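PDB 6FRL: tryptophan halogenase superfamily from Brevundimonas sp. BAL3, which is a flavin-dependent halogenase that prefers bromination over chlorination, probably acting on indole-type substrates as its tryptophan halogenase relatives do. Local coordinates for residues E422-E425 against R426-L430. Residues are numbered along the deposited sequence; the frame is centred on the assembly and turned at random.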
# COMPACT_ATOMS: atom_id res chain seq x y z
N GLU B 422 -10.51 10.76 15.15
CA GLU B 422 -9.20 10.35 15.65
C GLU B 422 -8.20 9.99 14.54
O GLU B 422 -7.01 10.28 14.67
CB GLU B 422 -9.33 9.18 16.66
CG GLU B 422 -8.09 8.26 16.77
CD GLU B 422 -7.90 7.64 18.16
OE1 GLU B 422 -8.91 7.22 18.80
OE2 GLU B 422 -6.72 7.57 18.60
N THR B 423 -8.66 9.35 13.48
CA THR B 423 -7.80 9.05 12.31
C THR B 423 -7.11 10.32 11.72
O THR B 423 -5.92 10.27 11.37
CB THR B 423 -8.61 8.35 11.20
OG1 THR B 423 -9.87 8.99 11.09
CG2 THR B 423 -8.85 6.90 11.55
N LEU B 424 -7.86 11.42 11.66
CA LEU B 424 -7.36 12.71 11.23
C LEU B 424 -6.51 13.44 12.28
O LEU B 424 -5.57 14.17 11.92
CB LEU B 424 -8.51 13.61 10.79
CG LEU B 424 -8.11 14.97 10.20
CD1 LEU B 424 -7.18 14.79 8.99
CD2 LEU B 424 -9.37 15.72 9.81
N GLU B 425 -6.88 13.28 13.56
CA GLU B 425 -6.07 13.84 14.67
C GLU B 425 -4.65 13.29 14.59
O GLU B 425 -3.69 14.05 14.71
CB GLU B 425 -6.67 13.53 16.05
CG GLU B 425 -7.82 14.45 16.47
CD GLU B 425 -8.51 14.03 17.79
OE1 GLU B 425 -8.14 12.97 18.39
OE2 GLU B 425 -9.43 14.76 18.24
N ARG B 426 -4.54 11.99 14.38
CA ARG B 426 -3.24 11.33 14.30
C ARG B 426 -2.40 11.81 13.11
O ARG B 426 -1.19 11.99 13.27
CB ARG B 426 -3.40 9.81 14.19
CG ARG B 426 -3.77 9.13 15.49
CD ARG B 426 -4.00 7.66 15.21
NE ARG B 426 -2.81 7.07 14.57
CZ ARG B 426 -2.77 5.89 13.95
NH1 ARG B 426 -3.86 5.12 13.84
NH2 ARG B 426 -1.62 5.48 13.43
N LYS B 427 -3.04 12.01 11.96
CA LYS B 427 -2.37 12.55 10.78
C LYS B 427 -1.82 13.94 11.04
O LYS B 427 -0.64 14.18 10.78
CB LYS B 427 -3.31 12.62 9.56
CG LYS B 427 -3.34 11.37 8.71
CD LYS B 427 -4.34 11.47 7.56
CE LYS B 427 -3.80 10.84 6.28
NZ LYS B 427 -3.98 9.39 6.28
N ILE B 428 -2.68 14.83 11.55
CA ILE B 428 -2.30 16.22 11.83
C ILE B 428 -1.19 16.24 12.87
O ILE B 428 -0.26 17.02 12.73
CB ILE B 428 -3.50 17.08 12.27
CG1 ILE B 428 -4.47 17.27 11.10
CG2 ILE B 428 -3.08 18.45 12.77
CD1 ILE B 428 -5.78 17.92 11.52
N ALA B 429 -1.25 15.35 13.86
CA ALA B 429 -0.23 15.31 14.94
C ALA B 429 1.15 14.83 14.45
O ALA B 429 2.16 15.39 14.83
CB ALA B 429 -0.72 14.47 16.14
N LEU B 430 1.21 13.81 13.60
CA LEU B 430 2.51 13.35 13.08
C LEU B 430 3.06 14.35 12.06
O LEU B 430 4.28 14.51 11.96
CB LEU B 430 2.46 11.96 12.50
CG LEU B 430 3.83 11.38 12.09
CD1 LEU B 430 4.74 11.11 13.29
CD2 LEU B 430 3.67 10.13 11.23
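Four consecutive i-to-i+4 backbone bonds join Glu-422–Glu-425 to the turn that follows, at the start of helix 422-434. Arg-426 N donates to Glu-422 O at 3.0 Å, Ile-428 N to Leu-424 O at 3.0 Å, and Ala-429 N to Glu-425 O at 2.9 Å. The bond from Lys-427 N to Thr-423 O is weak, at 3.4 Å; that carbonyl also accepts the hydroxyl of Tyr-440. Among the side chains, Leu-424 and Ile-428 make the apolar contact, crossing at a slant with CG of Leu-424 4.0 Å from CD1 of Ile-428. With CG1 anti to its own carbonyl carbon (chi1 -68°), Ile-428 sends this branch back along the preceding turn, CG1 lying 3.4 Å from Leu-424 O. Glu-422 OE2 stays 5.6 Å from Arg-426 NE, not a salt bridge, and Arg-426 NH2 makes long, weak ion pairs with Glu-381 and Asp-384 of the second subunit. Lys-427 NZ makes a salt bridge with Glu-443, a hydrogen bond to Val-438 O and a cation-pi contact with Trp-450. Thr-423 OG1 is hydrogen-bonded to Asp-395 OD2. Leu-424 and Ile-428 pack on helix 376-402, Leu-424 also reaching Trp-450 of helix 447-456, while Ala-429 meets Pro-377 of the second subunit.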